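Local coordinates for protein arabinofuranosidase (PDB 2Y2W) that hydrolyses terminal non-reducing alpha-L-arabinofuranosyl bonds in arabinan and arabinoxylan, as an intracellular glycoside hydrolase of family 51, at residues H440-P453 and V463-Q475. Numbering follows the deposited sequence.
Sequences HARGQAYAPAISSP and VPAIDAVVTWDEQ
Gln444 and Trp472 exchange backbone hydrogen bonds, Gln444 N to Trp472 O and Trp472 N to Gln444 O, both 2.9 Å. The Tyr446–Val470 pair repeats the pattern, its Tyr446 N to Val470 O bond the shorter at 2.6 Å. Between them Ala445 faces Thr471 as a non-hydrogen-bonded pair. On the face shared by Gln444, Tyr446, Val470 and Trp472, Tyr446 CE2 lies 4.1 Å from Trp472 CB, and Val470 CG2 meets the Pro448 ring at CG. With Thr471 OG1 set between its backbone N and carbonyl carbon (chi1 45°), the hydroxyl comes within 3.4 Å of Ala441 CA; a water donating to His440 O and Arg442 O and the carbonyl Leu480 O are its weak, alternative acceptors.

Around Ile450 the backbones stand farther apart, Ile450 CG2 lying on Ile466 O (3.6 Å); they draw closer again at Ser452, whose OG accepts a weak bond from Ile466 N. At the other end Asp473 OD1 takes Gln475 N (3.0 Å) on its anti lone pair in an Asx turn; an alanine here would probably leave that N-H without its acceptor and the turn freer to move. Ile47 of strand 45–48 packs on Pro448, Ile450, Ile466 and Ala468, while helix 382–397 covers Asp467 and Val469. The segments belong to the two broken strands of an antiparallel beta hairpin in the beta domain accompanying the (beta/alpha)8 barrel of family 51 arabinofuranosidases.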
loop_
_atom_site.group_PDB
_atom_site.type_symbol
_atom_site.label_atom_id
_atom_site.label_comp_id
_atom_site.label_asym_id
_atom_site.label_seq_id
_atom_site.Cartn_x
_atom_site.Cartn_y
_atom_site.Cartn_z
ATOM N N HIS D 440 14.141 -42.460 -11.540
ATOM C CA HIS D 440 13.537 -43.583 -12.269
ATOM C C HIS D 440 12.047 -43.460 -12.608
ATOM O O HIS D 440 11.561 -44.145 -13.511
ATOM C CB HIS D 440 13.821 -44.902 -11.545
ATOM C CG HIS D 440 15.280 -45.201 -11.404
ATOM N ND1 HIS D 440 16.036 -45.714 -12.434
ATOM C CD2 HIS D 440 16.126 -45.042 -10.359
ATOM C CE1 HIS D 440 17.284 -45.867 -12.028
ATOM N NE2 HIS D 440 17.365 -45.467 -10.772
ATOM N N ALA D 441 11.325 -42.596 -11.898
ATOM C CA ALA D 441 9.917 -42.361 -12.208
ATOM C C ALA D 441 9.786 -41.549 -13.495
ATOM O O ALA D 441 9.679 -40.322 -13.465
ATOM C CB ALA D 441 9.207 -41.673 -11.048
ATOM N N ARG D 442 9.808 -42.254 -14.624
ATOM C CA ARG D 442 9.758 -41.628 -15.943
ATOM C C ARG D 442 8.548 -42.094 -16.748
ATOM O O ARG D 442 7.953 -43.133 -16.450
ATOM C CB ARG D 442 11.044 -41.919 -16.726
ATOM C CG ARG D 442 12.317 -41.316 -16.136
ATOM C CD ARG D 442 12.337 -39.791 -16.241
ATOM N NE ARG D 442 13.700 -39.257 -16.231
ATOM C CZ ARG D 442 14.404 -38.988 -15.133
ATOM N NH1 ARG D 442 13.890 -39.201 -13.929
ATOM N NH2 ARG D 442 15.634 -38.504 -15.244
ATOM N N GLY D 443 8.191 -41.311 -17.765
ATOM C CA GLY D 443 7.116 -41.665 -18.687
ATOM C C GLY D 443 5.736 -41.318 -18.166
ATOM O O GLY D 443 5.440 -40.153 -17.899
ATOM N N GLN D 444 4.894 -42.341 -18.030
ATOM C CA GLN D 444 3.515 -42.174 -17.573
ATOM C C GLN D 444 3.331 -42.709 -16.151
ATOM O O GLN D 444 3.999 -43.663 -15.746
ATOM C CB GLN D 444 2.544 -42.881 -18.524
ATOM C CG GLN D 444 2.472 -42.292 -19.934
ATOM C CD GLN D 444 1.485 -41.138 -20.063
ATOM O OE1 GLN D 444 0.748 -40.816 -19.128
ATOM N NE2 GLN D 444 1.465 -40.511 -21.233
ATOM N N ALA D 445 2.421 -42.085 -15.406
ATOM C CA ALA D 445 2.110 -42.501 -14.041
ATOM C C ALA D 445 0.790 -43.263 -13.994
ATOM O O ALA D 445 -0.227 -42.798 -14.510
ATOM C CB ALA D 445 2.070 -41.295 -13.109
ATOM N N TYR D 446 0.821 -44.438 -13.373
ATOM C CA TYR D 446 -0.351 -45.303 -13.277
ATOM C C TYR D 446 -0.749 -45.534 -11.824
ATOM O O TYR D 446 0.112 -45.740 -10.963
ATOM C CB TYR D 446 -0.080 -46.649 -13.956
ATOM C CG TYR D 446 -0.077 -46.604 -15.468
ATOM C CD1 TYR D 446 -1.260 -46.755 -16.189
ATOM C CD2 TYR D 446 1.111 -46.426 -16.180
ATOM C CE1 TYR D 446 -1.265 -46.722 -17.582
ATOM C CE2 TYR D 446 1.116 -46.391 -17.576
ATOM C CZ TYR D 446 -0.078 -46.537 -18.267
ATOM O OH TYR D 446 -0.092 -46.502 -19.644
ATOM N N ALA D 447 -2.052 -45.494 -11.560
ATOM C CA ALA D 447 -2.585 -45.784 -10.232
ATOM C C ALA D 447 -3.173 -47.198 -10.200
ATOM O O ALA D 447 -4.312 -47.408 -10.625
ATOM C CB ALA D 447 -3.633 -44.745 -9.836
ATOM N N PRO D 448 -2.394 -48.174 -9.695
ATOM C CA PRO D 448 -2.810 -49.575 -9.759
ATOM C C PRO D 448 -3.952 -49.892 -8.800
ATOM O O PRO D 448 -4.142 -49.185 -7.807
ATOM C CB PRO D 448 -1.547 -50.333 -9.346
ATOM C CG PRO D 448 -0.821 -49.393 -8.456
ATOM C CD PRO D 448 -1.138 -48.006 -8.938
ATOM N N ALA D 449 -4.708 -50.941 -9.113
ATOM C CA ALA D 449 -5.742 -51.441 -8.215
ATOM C C ALA D 449 -5.086 -52.002 -6.958
ATOM O O ALA D 449 -4.188 -52.847 -7.033
ATOM C CB ALA D 449 -6.587 -52.502 -8.905
ATOM N N ILE D 450 -5.526 -51.500 -5.807
ATOM C CA ILE D 450 -4.962 -51.893 -4.518
ATOM C C ILE D 450 -6.013 -52.596 -3.657
ATOM O O ILE D 450 -7.138 -52.111 -3.510
ATOM C CB ILE D 450 -4.368 -50.677 -3.756
ATOM C CG1 ILE D 450 -3.350 -49.932 -4.630
ATOM C CG2 ILE D 450 -3.723 -51.120 -2.438
ATOM C CD1 ILE D 450 -3.067 -48.502 -4.191
ATOM N N SER D 451 -5.631 -53.748 -3.110
ATOM C CA SER D 451 -6.461 -54.485 -2.164
ATOM C C SER D 451 -5.617 -54.898 -0.963
ATOM O O SER D 451 -4.827 -55.839 -1.045
ATOM C CB SER D 451 -7.086 -55.713 -2.833
ATOM O OG SER D 451 -7.860 -55.343 -3.961
ATOM N N SER D 452 -5.779 -54.180 0.143
ATOM C CA SER D 452 -5.003 -54.431 1.355
ATOM C C SER D 452 -5.884 -54.363 2.600
ATOM O O SER D 452 -6.898 -53.659 2.602
ATOM C CB SER D 452 -3.849 -53.426 1.472
ATOM O OG SER D 452 -4.313 -52.136 1.835
ATOM N N PRO D 453 -5.507 -55.100 3.663
ATOM C CA PRO D 453 -6.211 -54.997 4.942
ATOM C C PRO D 453 -6.091 -53.597 5.541
ATOM O O PRO D 453 -4.983 -53.066 5.665
ATOM C CB PRO D 453 -5.496 -56.029 5.828
ATOM C CG PRO D 453 -4.209 -56.323 5.137
ATOM C CD PRO D 453 -4.490 -56.167 3.685
ATOM N N VAL D 463 -7.987 -46.745 6.898
ATOM C CA VAL D 463 -7.148 -46.522 5.718
ATOM C C VAL D 463 -6.358 -47.767 5.291
ATOM O O VAL D 463 -5.915 -48.537 6.143
ATOM C CB VAL D 463 -6.189 -45.310 5.915
ATOM C CG1 VAL D 463 -6.981 -44.011 5.979
ATOM C CG2 VAL D 463 -5.318 -45.479 7.162
ATOM N N PRO D 464 -6.190 -47.971 3.967
ATOM C CA PRO D 464 -5.403 -49.106 3.476
ATOM C C PRO D 464 -3.960 -49.057 3.971
ATOM O O PRO D 464 -3.349 -47.987 3.996
ATOM C CB PRO D 464 -5.446 -48.933 1.954
ATOM C CG PRO D 464 -6.675 -48.139 1.697
ATOM C CD PRO D 464 -6.782 -47.200 2.858
ATOM N N ALA D 465 -3.435 -50.210 4.373
ATOM C CA ALA D 465 -2.063 -50.306 4.859
ATOM C C ALA D 465 -1.055 -50.120 3.727
ATOM O O ALA D 465 -0.069 -49.396 3.880
ATOM C CB ALA D 465 -1.841 -51.640 5.563
ATOM N N ILE D 466 -1.314 -50.772 2.595
ATOM C CA ILE D 466 -0.431 -50.701 1.431
ATOM C C ILE D 466 -0.871 -49.584 0.483
ATOM O O ILE D 466 -2.066 -49.405 0.230
ATOM C CB ILE D 466 -0.352 -52.069 0.679
ATOM C CG1 ILE D 466 0.004 -53.214 1.641
ATOM C CG2 ILE D 466 0.638 -52.011 -0.494
ATOM C CD1 ILE D 466 1.382 -53.109 2.309
ATOM N N ASP D 467 0.111 -48.837 -0.021
ATOM C CA ASP D 467 -0.104 -47.759 -0.984
ATOM C C ASP D 467 1.028 -47.786 -2.014
ATOM O O ASP D 467 2.192 -47.947 -1.639
ATOM C CB ASP D 467 -0.143 -46.411 -0.256
ATOM C CG ASP D 467 -0.655 -45.277 -1.131
ATOM O OD1 ASP D 467 -1.337 -45.547 -2.145
ATOM O OD2 ASP D 467 -0.378 -44.106 -0.792
ATOM N N ALA D 468 0.694 -47.632 -3.298
ATOM C CA ALA D 468 1.677 -47.808 -4.380
ATOM C C ALA D 468 1.422 -47.002 -5.663
ATOM O O ALA D 468 0.281 -46.649 -5.973
ATOM C CB ALA D 468 1.821 -49.294 -4.716
ATOM N N VAL D 469 2.506 -46.725 -6.396
ATOM C CA VAL D 469 2.454 -46.139 -7.748
ATOM C C VAL D 469 3.262 -46.943 -8.758
ATOM O O VAL D 469 4.256 -47.581 -8.407
ATOM C CB VAL D 469 3.006 -44.688 -7.817
ATOM C CG1 VAL D 469 1.938 -43.685 -7.478
ATOM C CG2 VAL D 469 4.252 -44.511 -6.947
ATOM N N VAL D 470 2.841 -46.880 -10.018
ATOM C CA VAL D 470 3.589 -47.484 -11.117
ATOM C C VAL D 470 3.907 -46.425 -12.173
ATOM O O VAL D 470 3.006 -45.763 -12.691
ATOM C CB VAL D 470 2.817 -48.661 -11.771
ATOM C CG1 VAL D 470 3.615 -49.262 -12.924
ATOM C CG2 VAL D 470 2.490 -49.735 -10.741
ATOM N N THR D 471 5.194 -46.263 -12.471
ATOM C CA THR D 471 5.629 -45.401 -13.570
ATOM C C THR D 471 6.202 -46.248 -14.701
ATOM O O THR D 471 6.951 -47.200 -14.460
ATOM C CB THR D 471 6.647 -44.330 -13.122
ATOM O OG1 THR D 471 7.642 -44.925 -12.280
ATOM C CG2 THR D 471 5.947 -43.216 -12.361
ATOM N N TRP D 472 5.842 -45.892 -15.933
ATOM C CA TRP D 472 6.138 -46.722 -17.098
ATOM C C TRP D 472 6.421 -45.900 -18.353
ATOM O O TRP D 472 5.615 -45.054 -18.754
ATOM C CB TRP D 472 4.975 -47.694 -17.339
ATOM C CG TRP D 472 5.062 -48.511 -18.598
ATOM C CD1 TRP D 472 4.273 -48.390 -19.706
ATOM C CD2 TRP D 472 5.976 -49.580 -18.871
ATOM N NE1 TRP D 472 4.641 -49.312 -20.654
ATOM C CE2 TRP D 472 5.683 -50.056 -20.169
ATOM C CE3 TRP D 472 7.015 -50.181 -18.148
ATOM C CZ2 TRP D 472 6.392 -51.107 -20.761
ATOM C CZ3 TRP D 472 7.720 -51.226 -18.738
ATOM C CH2 TRP D 472 7.402 -51.677 -20.032
ATOM N N ASP D 473 7.578 -46.162 -18.959
ATOM C CA ASP D 473 7.956 -45.567 -20.240
ATOM C C ASP D 473 7.722 -46.594 -21.348
ATOM O O ASP D 473 8.361 -47.651 -21.374
ATOM C CB ASP D 473 9.425 -45.120 -20.214
ATOM C CG ASP D 473 9.751 -44.076 -21.272
ATOM O OD1 ASP D 473 9.441 -44.296 -22.463
ATOM O OD2 ASP D 473 10.338 -43.033 -20.911
ATOM N N GLU D 474 6.799 -46.274 -22.254
ATOM C CA GLU D 474 6.409 -47.171 -23.345
ATOM C C GLU D 474 7.494 -47.289 -24.424
ATOM O O GLU D 474 7.444 -48.187 -25.270
ATOM C CB GLU D 474 5.087 -46.702 -23.964
ATOM C CG GLU D 474 4.294 -47.792 -24.682
ATOM C CD GLU D 474 3.068 -47.261 -25.415
ATOM O OE1 GLU D 474 2.459 -46.271 -24.950
ATOM O OE2 GLU D 474 2.705 -47.842 -26.460
ATOM N N GLN D 475 8.472 -46.383 -24.381
ATOM C CA GLN D 475 9.548 -46.337 -25.368
ATOM C C GLN D 475 10.917 -46.131 -24.695
ATOM O O GLN D 475 11.472 -45.030 -24.751
ATOM C CB GLN D 475 9.281 -45.211 -26.370
ATOM C CG GLN D 475 9.699 -45.515 -27.801
ATOM C CD GLN D 475 8.533 -45.959 -28.677
ATOM O OE1 GLN D 475 8.684 -46.835 -29.529
ATOM N NE2 GLN D 475 7.367 -45.349 -28.474
HETATM O O HOH W 1 9.158 -45.163 -15.333
#